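Local coordinates for alpha-l-arabinofuranosidase domain protein (Thermotoga maritima, PDB 4ATW) that probably hydrolyses terminal non-reducing alpha-L-arabinofuranoside residues from arabinosides, as a thermostable glycosidase, at residues A[35-39]-A[102-106]; A[53-58]-A[112-116]; A[226-232]-A[269-275]; A[276-282]-A[318-324]. One frame throughout, in Å; residues are numbered along the deposited sequence.

Contact 1: A[35-39]-A[102-106]; sequences GIYEE and NRFGT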
# COMPACT_ATOMS: atom_id res chain seq x y z
N GLY A 35 2.91 17.45 -6.77
CA GLY A 35 2.66 16.06 -7.08
C GLY A 35 1.24 15.81 -7.50
O GLY A 35 0.94 15.74 -8.70
N ILE A 36 0.35 15.67 -6.54
CA ILE A 36 -1.04 15.43 -6.89
C ILE A 36 -1.73 16.76 -6.89
O ILE A 36 -2.78 16.89 -7.50
CB ILE A 36 -1.78 14.55 -5.86
CG1 ILE A 36 -1.69 15.17 -4.48
CG2 ILE A 36 -1.13 13.21 -5.76
CD1 ILE A 36 -2.70 14.65 -3.56
N TYR A 37 -1.11 17.72 -6.22
CA TYR A 37 -1.64 19.08 -6.05
C TYR A 37 -0.63 20.12 -6.50
O TYR A 37 0.49 20.14 -5.99
CB TYR A 37 -1.94 19.30 -4.59
CG TYR A 37 -2.70 20.55 -4.25
CD1 TYR A 37 -4.07 20.64 -4.46
CD2 TYR A 37 -2.05 21.62 -3.66
CE1 TYR A 37 -4.77 21.75 -4.09
CE2 TYR A 37 -2.75 22.74 -3.28
CZ TYR A 37 -4.11 22.80 -3.50
OH TYR A 37 -4.81 23.92 -3.11
N GLU A 38 -1.02 20.97 -7.45
CA GLU A 38 -0.14 22.03 -7.97
C GLU A 38 -1.08 23.15 -8.42
O GLU A 38 -1.53 23.19 -9.55
CB GLU A 38 0.71 21.51 -9.16
CG GLU A 38 2.03 22.28 -9.42
CD GLU A 38 2.92 21.64 -10.52
OE1 GLU A 38 3.51 20.55 -10.31
OE2 GLU A 38 3.03 22.22 -11.61
N GLU A 39 -1.38 24.07 -7.51
CA GLU A 39 -2.27 25.18 -7.80
C GLU A 39 -1.85 26.04 -8.98
O GLU A 39 -0.69 26.41 -9.11
CB GLU A 39 -2.39 26.08 -6.58
CG GLU A 39 -3.04 25.42 -5.39
CD GLU A 39 -3.32 26.41 -4.28
OE1 GLU A 39 -4.15 27.32 -4.49
OE2 GLU A 39 -2.71 26.28 -3.20
N ASN A 102 -0.54 24.63 4.01
CA ASN A 102 -1.78 24.06 4.49
C ASN A 102 -2.95 24.33 3.59
O ASN A 102 -4.10 24.25 4.01
CB ASN A 102 -2.11 24.53 5.92
CG ASN A 102 -1.67 23.51 6.94
OD1 ASN A 102 -2.14 22.36 6.89
ND2 ASN A 102 -0.75 23.89 7.84
N ARG A 103 -2.66 24.64 2.34
CA ARG A 103 -3.72 24.90 1.38
C ARG A 103 -4.29 23.56 1.00
O ARG A 103 -5.34 23.49 0.36
CB ARG A 103 -3.19 25.60 0.15
CG ARG A 103 -2.39 26.84 0.49
CD ARG A 103 -2.16 27.76 -0.69
NE ARG A 103 -2.96 28.96 -0.51
CZ ARG A 103 -4.08 29.23 -1.17
NH1 ARG A 103 -4.55 28.39 -2.09
NH2 ARG A 103 -4.77 30.33 -0.86
N PHE A 104 -3.59 22.50 1.34
CA PHE A 104 -4.09 21.16 1.04
C PHE A 104 -4.45 20.56 2.39
O PHE A 104 -3.59 20.03 3.11
CB PHE A 104 -3.05 20.30 0.30
CG PHE A 104 -3.60 19.03 -0.25
CD1 PHE A 104 -4.44 19.06 -1.34
CD2 PHE A 104 -3.36 17.81 0.38
CE1 PHE A 104 -5.06 17.88 -1.80
CE2 PHE A 104 -3.96 16.63 -0.06
CZ PHE A 104 -4.82 16.66 -1.16
N GLY A 105 -5.74 20.68 2.73
CA GLY A 105 -6.22 20.17 4.01
C GLY A 105 -7.26 19.04 3.94
O GLY A 105 -7.56 18.47 2.88
N THR A 106 -7.83 18.72 5.09
CA THR A 106 -8.81 17.67 5.17
C THR A 106 -9.85 17.75 4.07
O THR A 106 -10.12 16.75 3.44
CB THR A 106 -9.50 17.72 6.51
OG1 THR A 106 -8.49 17.91 7.53
CG2 THR A 106 -10.37 16.45 6.72
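Tyr37 and Phe104 meet where the chain leaves helix 32-36 and where it approaches helix 106-116. Tyr37 CB lies 4.1 Å from Phe104 CD1. The same atom, Phe104 CD1, lies over one face of the Tyr37 ring, off toward the rim. Tyr37 CG is 3.7 Å and Tyr37 CD1 3.5 Å from Phe104 CD1. Tyr37 CE1 is still near that atom, and Tyr37 CZ is near Arg103 O. The two planes make 53°, so the pair is oblique, and the side chains slide past each other in opposite directions. With CG anti to the backbone N (chi1 -171°), the ring extends on toward Arg103. At the tip, Tyr37 OH lies 3.5 Å from Arg103 O, and it hydrogen-bonds to Lys85. Ile36 CD1 is 3.8 Å from Phe104 CZ. Beyond the rings, Glu39 forms a salt bridge with Arg103. Arg103 NH1 is 2.7 Å from Glu39 OE1 and donates to the syn lone pair of Glu39 OE2 at 3.0 Å. The carboxylate and guanidinium are nearly coplanar. One nitrogen thus faces both oxygens. The contact joins a buried aromatic part to an ion pair at its more exposed margin, where the charges probably offset each other in part.

Contact 2: A[53-58]-A[112-116]; sequences VLEAVK and YCREI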
# COMPACT_ATOMS: atom_id res chain seq x y z
N VAL A 53 -1.70 13.38 -13.45
CA VAL A 53 -1.46 12.48 -12.30
C VAL A 53 -2.82 11.81 -11.97
O VAL A 53 -2.93 10.59 -11.75
CB VAL A 53 -0.94 13.28 -11.07
CG1 VAL A 53 -1.11 12.48 -9.82
CG2 VAL A 53 0.53 13.61 -11.26
N LEU A 54 -3.84 12.64 -11.98
CA LEU A 54 -5.17 12.19 -11.71
C LEU A 54 -5.55 10.99 -12.57
O LEU A 54 -6.26 10.10 -12.11
CB LEU A 54 -6.13 13.36 -11.92
CG LEU A 54 -7.38 13.42 -11.05
CD1 LEU A 54 -7.11 12.72 -9.73
CD2 LEU A 54 -7.73 14.87 -10.81
N GLU A 55 -5.09 10.95 -13.82
CA GLU A 55 -5.42 9.83 -14.70
C GLU A 55 -4.68 8.61 -14.27
O GLU A 55 -5.29 7.57 -13.99
CB GLU A 55 -5.02 10.09 -16.13
CG GLU A 55 -5.77 11.18 -16.77
CD GLU A 55 -5.34 11.32 -18.19
OE1 GLU A 55 -4.59 10.41 -18.64
OE2 GLU A 55 -5.74 12.32 -18.83
N ALA A 56 -3.36 8.73 -14.24
CA ALA A 56 -2.51 7.63 -13.83
C ALA A 56 -3.03 6.99 -12.55
O ALA A 56 -2.94 5.77 -12.38
CB ALA A 56 -1.11 8.12 -13.64
N VAL A 57 -3.59 7.82 -11.66
CA VAL A 57 -4.12 7.31 -10.38
C VAL A 57 -5.44 6.56 -10.53
O VAL A 57 -5.69 5.57 -9.84
CB VAL A 57 -4.28 8.47 -9.36
CG1 VAL A 57 -5.11 8.01 -8.15
CG2 VAL A 57 -2.90 8.95 -8.91
N LYS A 58 -6.29 7.04 -11.44
CA LYS A 58 -7.57 6.37 -11.63
C LYS A 58 -7.34 5.06 -12.38
O LYS A 58 -8.12 4.10 -12.26
CB LYS A 58 -8.52 7.25 -12.43
CG LYS A 58 -8.79 8.62 -11.86
CD LYS A 58 -10.03 9.23 -12.51
CE LYS A 58 -10.31 10.66 -12.03
NZ LYS A 58 -11.65 11.14 -12.53
N TYR A 112 -10.13 14.88 -3.21
CA TYR A 112 -9.27 14.04 -4.02
C TYR A 112 -9.65 12.56 -3.91
O TYR A 112 -9.58 11.80 -4.89
CB TYR A 112 -7.81 14.22 -3.62
CG TYR A 112 -6.81 13.83 -4.71
CD1 TYR A 112 -6.41 12.51 -4.89
CD2 TYR A 112 -6.31 14.78 -5.57
CE1 TYR A 112 -5.53 12.16 -5.91
CE2 TYR A 112 -5.44 14.45 -6.59
CZ TYR A 112 -5.05 13.14 -6.77
OH TYR A 112 -4.22 12.86 -7.88
N CYS A 113 -10.06 12.13 -2.72
CA CYS A 113 -10.45 10.73 -2.57
C CYS A 113 -11.70 10.43 -3.35
O CYS A 113 -11.77 9.45 -4.10
CB CYS A 113 -10.69 10.38 -1.11
SG CYS A 113 -9.18 10.23 -0.29
N ARG A 114 -12.69 11.28 -3.15
CA ARG A 114 -13.96 11.15 -3.84
C ARG A 114 -13.67 10.99 -5.35
O ARG A 114 -14.10 10.02 -5.98
CB ARG A 114 -14.78 12.40 -3.56
CG ARG A 114 -16.14 12.14 -2.93
CD ARG A 114 -16.13 11.91 -1.40
NE ARG A 114 -15.80 10.53 -1.02
CZ ARG A 114 -16.00 10.02 0.20
NH1 ARG A 114 -16.52 10.77 1.18
NH2 ARG A 114 -15.68 8.74 0.42
N GLU A 115 -12.92 11.94 -5.92
CA GLU A 115 -12.58 11.96 -7.33
C GLU A 115 -11.94 10.70 -7.87
O GLU A 115 -12.20 10.33 -9.01
CB GLU A 115 -11.67 13.14 -7.64
CG GLU A 115 -11.35 13.29 -9.12
CD GLU A 115 -12.52 13.83 -9.97
OE1 GLU A 115 -13.52 14.36 -9.42
OE2 GLU A 115 -12.41 13.73 -11.21
N ILE A 116 -11.09 10.05 -7.08
CA ILE A 116 -10.47 8.81 -7.54
C ILE A 116 -11.18 7.57 -7.00
O ILE A 116 -10.69 6.46 -7.17
CB ILE A 116 -8.99 8.74 -7.15
CG1 ILE A 116 -8.84 8.79 -5.65
CG2 ILE A 116 -8.21 9.88 -7.76
CD1 ILE A 116 -7.39 8.53 -5.19
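Lys58 NZ donates to Glu115 OE2 at 3.0 Å, a salt bridge between helices 51-58 and 106-116. The lysine chain is extended beyond CG, which carries NZ across the gap. It meets the oxygen from above the carboxylate plane. The other oxygen, Glu115 OE1, pairs with Arg47, so the carboxylate holds two cations. Replacing Glu115 by alanine would probably leave both Lys58 and Arg47 without their shared counter-charge. Next to this pair the contact is apolar. Ile116 CG2 touches both Leu54 CD1 and Val57 CG1, each at 3.6 Å. Its CG1 branch stands between the backbone N and the carbonyl carbon (chi1 60°), and Ile116 CD1 reaches to 3.8 Å from Val57 CG1. Leu54 CD1 also packs on the end of Tyr112, 3.6 Å from Tyr112 CZ. The hydroxyl end continues to Val53, with Tyr112 OH 3.7 Å from Val53 CG1. The helix segments cross at -57°, with axes 10.8 Å apart, and come closest in backbone at Lys58 and Ile116. Around them, Phe49 meets the Tyr112 ring edge-to-face. Ile36 of helix 32-36 touches Val53 and Tyr112, while strands 334-337 and 340-343 pack against Val53 and Ala56 of helix 51-58.

Contact 3: A[226-232]-A[269-275]; sequences GDVIDFI and TARKRGV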
# COMPACT_ATOMS: atom_id res chain seq x y z
N GLY A 226 -6.12 -4.74 22.51
CA GLY A 226 -6.60 -5.87 21.74
C GLY A 226 -8.11 -6.13 21.66
O GLY A 226 -8.57 -6.94 20.84
N ASP A 227 -8.87 -5.45 22.51
CA ASP A 227 -10.31 -5.59 22.53
C ASP A 227 -10.98 -4.42 21.81
O ASP A 227 -12.22 -4.37 21.72
CB ASP A 227 -10.82 -5.65 23.98
CG ASP A 227 -10.38 -4.44 24.80
OD1 ASP A 227 -9.34 -3.83 24.45
OD2 ASP A 227 -11.06 -4.12 25.79
N VAL A 228 -10.19 -3.47 21.30
CA VAL A 228 -10.79 -2.35 20.62
C VAL A 228 -10.18 -1.94 19.32
O VAL A 228 -10.82 -1.26 18.53
CB VAL A 228 -10.83 -1.07 21.49
CG1 VAL A 228 -11.55 -1.32 22.80
CG2 VAL A 228 -9.43 -0.57 21.70
N ILE A 229 -8.93 -2.29 19.08
CA ILE A 229 -8.34 -1.90 17.82
C ILE A 229 -8.73 -2.98 16.80
O ILE A 229 -9.15 -4.06 17.21
CB ILE A 229 -6.84 -1.80 17.96
CG1 ILE A 229 -6.25 -3.18 18.24
CG2 ILE A 229 -6.52 -0.88 19.12
CD1 ILE A 229 -4.78 -3.10 18.59
N ASP A 230 -8.63 -2.69 15.50
CA ASP A 230 -9.00 -3.65 14.47
C ASP A 230 -7.82 -4.20 13.69
O ASP A 230 -7.91 -5.27 13.09
CB ASP A 230 -9.97 -3.01 13.52
CG ASP A 230 -11.19 -2.50 14.24
OD1 ASP A 230 -12.01 -3.35 14.63
OD2 ASP A 230 -11.33 -1.27 14.44
N PHE A 231 -6.70 -3.48 13.71
CA PHE A 231 -5.48 -3.89 13.04
C PHE A 231 -4.30 -3.46 13.86
O PHE A 231 -4.42 -2.72 14.83
CB PHE A 231 -5.33 -3.20 11.70
CG PHE A 231 -6.46 -3.41 10.76
CD1 PHE A 231 -7.65 -2.73 10.91
CD2 PHE A 231 -6.33 -4.30 9.70
CE1 PHE A 231 -8.68 -2.92 10.01
CE2 PHE A 231 -7.36 -4.49 8.80
CZ PHE A 231 -8.54 -3.80 8.96
N ILE A 232 -3.13 -3.95 13.45
CA ILE A 232 -1.89 -3.56 14.08
C ILE A 232 -1.03 -3.31 12.85
O ILE A 232 -0.93 -4.14 11.95
CB ILE A 232 -1.31 -4.63 15.02
CG1 ILE A 232 0.05 -4.15 15.51
CG2 ILE A 232 -1.22 -5.96 14.34
CD1 ILE A 232 0.51 -4.86 16.77
N THR A 269 -7.54 -11.59 24.07
CA THR A 269 -8.52 -10.63 23.54
C THR A 269 -8.33 -10.32 22.06
O THR A 269 -9.28 -10.35 21.30
CB THR A 269 -8.53 -9.29 24.31
OG1 THR A 269 -7.31 -8.57 24.07
CG2 THR A 269 -8.68 -9.55 25.79
N ALA A 270 -7.11 -10.02 21.64
CA ALA A 270 -6.83 -9.71 20.25
C ALA A 270 -7.18 -10.85 19.31
O ALA A 270 -7.61 -10.62 18.18
CB ALA A 270 -5.37 -9.36 20.06
N ARG A 271 -6.98 -12.09 19.76
CA ARG A 271 -7.28 -13.22 18.91
C ARG A 271 -8.79 -13.44 18.81
O ARG A 271 -9.31 -13.73 17.75
CB ARG A 271 -6.60 -14.48 19.43
CG ARG A 271 -6.62 -15.64 18.44
CD ARG A 271 -6.15 -16.98 19.04
NE ARG A 271 -7.04 -17.44 20.10
CZ ARG A 271 -6.81 -17.31 21.42
NH1 ARG A 271 -5.69 -16.73 21.86
NH2 ARG A 271 -7.73 -17.72 22.31
N LYS A 272 -9.50 -13.30 19.92
CA LYS A 272 -10.95 -13.46 19.91
C LYS A 272 -11.54 -12.54 18.84
O LYS A 272 -12.23 -13.04 17.96
CB LYS A 272 -11.54 -13.11 21.28
CG LYS A 272 -11.77 -14.31 22.22
CD LYS A 272 -10.49 -15.09 22.54
CE LYS A 272 -10.76 -16.23 23.55
NZ LYS A 272 -11.17 -15.74 24.91
N ARG A 273 -11.30 -11.22 18.92
CA ARG A 273 -11.79 -10.30 17.87
C ARG A 273 -10.80 -10.60 16.77
O ARG A 273 -9.64 -10.85 17.06
CB ARG A 273 -11.64 -8.84 18.30
CG ARG A 273 -12.41 -8.48 19.58
CD ARG A 273 -12.25 -7.02 20.09
NE ARG A 273 -12.89 -6.01 19.25
CZ ARG A 273 -12.27 -5.33 18.29
NH1 ARG A 273 -10.99 -5.56 18.07
NH2 ARG A 273 -12.91 -4.42 17.55
N GLY A 274 -11.20 -10.60 15.51
CA GLY A 274 -10.21 -10.92 14.50
C GLY A 274 -9.18 -9.84 14.18
O GLY A 274 -9.04 -9.49 13.02
N VAL A 275 -8.45 -9.31 15.17
CA VAL A 275 -7.50 -8.25 14.89
C VAL A 275 -6.60 -8.73 13.80
O VAL A 275 -6.13 -9.87 13.86
CB VAL A 275 -6.66 -7.93 16.08
CG1 VAL A 275 -5.60 -6.91 15.70
CG2 VAL A 275 -7.52 -7.41 17.17
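Arg273, just past helix 268-272, grips Ile229 and Asp230 in the loop that leads to strand 231-238. Its chain bends at chi3 (70°), which lays the guanidinium against the backbone of that loop. Arg273 NH1 donates to Ile229 O, tilted from the carbonyl plane; the modelled 2.5 Å is shorter than expected and its exact length doubtful. Arg273 NH2 forms a salt bridge with Asp230 OD1 at 3.2 Å, and the bond is fairly straight at 153°. It meets the carboxylate from above its plane. Arg273 NE lies 3.0 Å from Asp227 O, but the angle is too poor for a hydrogen bond. That oxygen sits over one face of the guanidinium, and the backbone of Val228 covers the same group. Asp230 OD2 is taken by Lys199 and by the backbone N of Ala207. Lys199 also bonds Val228 O, and Asp227 pairs with Lys192. A leucine in place of Arg273 would probably leave Ile229 O without this donor and deprive Asp230 of one of its cations. Two backbone oxygens have weaker CA-H...O contacts: Gly226 O with Ala270 CA at 3.3 Å, and Asp230 O with Val275 CA at 3.5 Å. Here the starts of the parallel neighbours 231-238 and 276-284 come together, joined by a crossover that includes helices 250-265 and 268-272. This is the repeating beta-alpha-beta connection of a (beta/alpha)8 barrel.

Contact 4: A[276-282]-A[318-324]; sequences KIALDEW and IVPLANL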
# COMPACT_ATOMS: atom_id res chain seq x y z
N LYS A 276 -6.34 -7.87 12.82
CA LYS A 276 -5.48 -8.25 11.72
C LYS A 276 -4.33 -7.33 11.46
O LYS A 276 -4.14 -6.36 12.15
CB LYS A 276 -6.31 -8.49 10.46
CG LYS A 276 -7.13 -9.73 10.69
CD LYS A 276 -8.05 -10.12 9.57
CE LYS A 276 -8.95 -11.28 10.06
NZ LYS A 276 -8.21 -12.33 10.84
N ILE A 277 -3.53 -7.66 10.47
CA ILE A 277 -2.39 -6.84 10.17
C ILE A 277 -2.69 -5.85 9.07
O ILE A 277 -3.36 -6.18 8.08
CB ILE A 277 -1.25 -7.69 9.71
CG1 ILE A 277 -0.87 -8.66 10.82
CG2 ILE A 277 -0.06 -6.82 9.35
CD1 ILE A 277 0.29 -9.60 10.45
N ALA A 278 -2.22 -4.62 9.25
CA ALA A 278 -2.37 -3.59 8.24
C ALA A 278 -0.96 -3.21 7.78
O ALA A 278 -0.21 -2.57 8.51
CB ALA A 278 -3.08 -2.42 8.82
N LEU A 279 -0.56 -3.63 6.60
CA LEU A 279 0.77 -3.31 6.10
C LEU A 279 0.63 -1.93 5.47
O LEU A 279 0.68 -1.81 4.23
CB LEU A 279 1.16 -4.32 5.03
CG LEU A 279 2.61 -4.75 4.78
CD1 LEU A 279 2.73 -5.41 3.38
CD2 LEU A 279 3.52 -3.55 4.90
N ASP A 280 0.44 -0.89 6.31
CA ASP A 280 0.21 0.47 5.82
C ASP A 280 1.41 1.28 5.39
O ASP A 280 1.33 2.47 5.28
CB ASP A 280 -0.68 1.28 6.81
CG ASP A 280 -0.00 1.56 8.14
OD1 ASP A 280 1.14 1.09 8.32
OD2 ASP A 280 -0.62 2.25 9.01
N GLU A 281 2.53 0.65 5.14
CA GLU A 281 3.69 1.38 4.66
C GLU A 281 4.71 0.38 4.16
O GLU A 281 5.37 -0.30 4.95
CB GLU A 281 4.28 2.21 5.80
CG GLU A 281 4.29 3.67 5.49
CD GLU A 281 5.01 4.56 6.53
OE1 GLU A 281 6.26 4.55 6.57
OE2 GLU A 281 4.32 5.29 7.30
N TRP A 282 4.84 0.24 2.85
CA TRP A 282 5.81 -0.69 2.29
C TRP A 282 6.33 -0.67 0.85
O TRP A 282 5.63 -1.03 -0.08
CB TRP A 282 5.21 -2.08 2.20
CG TRP A 282 4.15 -2.23 1.14
CD1 TRP A 282 2.81 -1.98 1.27
CD2 TRP A 282 4.35 -2.67 -0.21
NE1 TRP A 282 2.16 -2.25 0.09
CE2 TRP A 282 3.08 -2.68 -0.84
CE3 TRP A 282 5.48 -3.08 -0.95
CZ2 TRP A 282 2.90 -3.08 -2.19
CZ3 TRP A 282 5.31 -3.49 -2.31
CH2 TRP A 282 4.02 -3.48 -2.90
N ILE A 318 -5.16 -12.34 6.55
CA ILE A 318 -4.57 -11.85 7.78
C ILE A 318 -4.01 -10.43 7.59
O ILE A 318 -3.82 -9.69 8.56
CB ILE A 318 -3.44 -12.74 8.28
CG1 ILE A 318 -2.18 -12.41 7.53
CG2 ILE A 318 -3.76 -14.18 8.07
CD1 ILE A 318 -1.02 -12.90 8.23
N VAL A 319 -3.77 -10.05 6.34
CA VAL A 319 -3.26 -8.72 6.04
C VAL A 319 -4.24 -8.15 5.03
O VAL A 319 -3.93 -8.01 3.87
CB VAL A 319 -1.86 -8.78 5.40
CG1 VAL A 319 -1.28 -7.41 5.29
CG2 VAL A 319 -0.95 -9.63 6.21
N PRO A 320 -5.45 -7.83 5.47
CA PRO A 320 -6.43 -7.28 4.54
C PRO A 320 -6.17 -5.87 4.04
O PRO A 320 -6.68 -5.46 2.99
CB PRO A 320 -7.73 -7.39 5.32
CG PRO A 320 -7.30 -7.22 6.71
CD PRO A 320 -6.07 -8.09 6.77
N LEU A 321 -5.38 -5.12 4.79
CA LEU A 321 -5.12 -3.74 4.42
C LEU A 321 -3.62 -3.51 4.12
O LEU A 321 -2.76 -3.91 4.91
CB LEU A 321 -5.59 -2.84 5.56
CG LEU A 321 -6.07 -1.43 5.24
CD1 LEU A 321 -5.93 -0.61 6.53
CD2 LEU A 321 -5.24 -0.79 4.09
N ALA A 322 -3.33 -2.85 3.00
CA ALA A 322 -1.94 -2.58 2.63
C ALA A 322 -1.79 -1.29 1.85
O ALA A 322 -2.62 -0.97 1.01
CB ALA A 322 -1.37 -3.74 1.82
N ASN A 323 -0.73 -0.55 2.13
CA ASN A 323 -0.50 0.71 1.46
C ASN A 323 0.94 0.93 0.96
O ASN A 323 1.90 0.90 1.72
CB ASN A 323 -0.90 1.82 2.40
CG ASN A 323 -2.35 1.72 2.78
OD1 ASN A 323 -2.78 0.73 3.34
ND2 ASN A 323 -3.11 2.73 2.46
N LEU A 324 1.08 1.15 -0.34
CA LEU A 324 2.40 1.33 -0.91
C LEU A 324 2.96 2.54 -0.21
O LEU A 324 2.20 3.37 0.26
CB LEU A 324 2.34 1.33 -2.43
CG LEU A 324 3.71 1.42 -3.08
CD1 LEU A 324 4.49 0.19 -2.71
CD2 LEU A 324 3.59 1.52 -4.55
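Trp282 turns one face to Leu324. Leu324 CD1 stands 3.5 Å from the centroid of the six-membered ring of Trp282, only 4° off its normal, a CH-pi contact. A chi1 of 71° swings the indole toward segment 318-324. At the other end, Ile277 and Ile318 lie side by side and point the same way, with their CD1 atoms 4.2 Å apart. Lys276 crosses Pro320 at about a right angle, Lys276 CB being 3.7 Å from Pro320 CD. Between these ends the side chains alternate. Ala278 and Leu321 share one face of the sheet, and Ala278 CB is 4.1 Å from Leu321 CD1. Leu279 and Ala322 share the other, where Leu279 CB also lies 3.9 Å from Val319 CG1. The parallel register is kept by backbone bonds, including Leu279 N to Leu321 O and Asn323 N to Leu279 O, both 2.8 Å. Strands 276-284 and 321-322 are the last two parallel strands of the barrel sheet, joined as a beta-alpha-beta unit through helix 299-313. Phe231 of strand 231-238 packs against Ala278 and Leu321. On the opposite face Leu279 meets helix 250-265 and Ala322 meets helix 299-313. Helix 345-355 packs against both Trp282 and Leu324.

The four contacts form two groups around an eight-stranded parallel sheet, consistent with a (beta/alpha)8 barrel. Contacts 1 and 2 touch, with centres 13 Å apart, and their segments alternate along the chain. Contact 1 uses the loop that leads into helix 106-116, and contact 2 the end of that helix. They also meet through helices 32-36 and 51-58, which follow each other in the chain. Contacts 3 and 4 follow later, in series, with centres 15 Å apart. They meet through the neighbouring strands 231-238 and 276-284, where Ile232 and Lys276 probably hydrogen-bond. The groups are separate: contacts 1 and 3 lie 35 Å apart between centres. Contact 4 is nearest the chain's centre. The first pair joins early parts of the barrel, the second later ones.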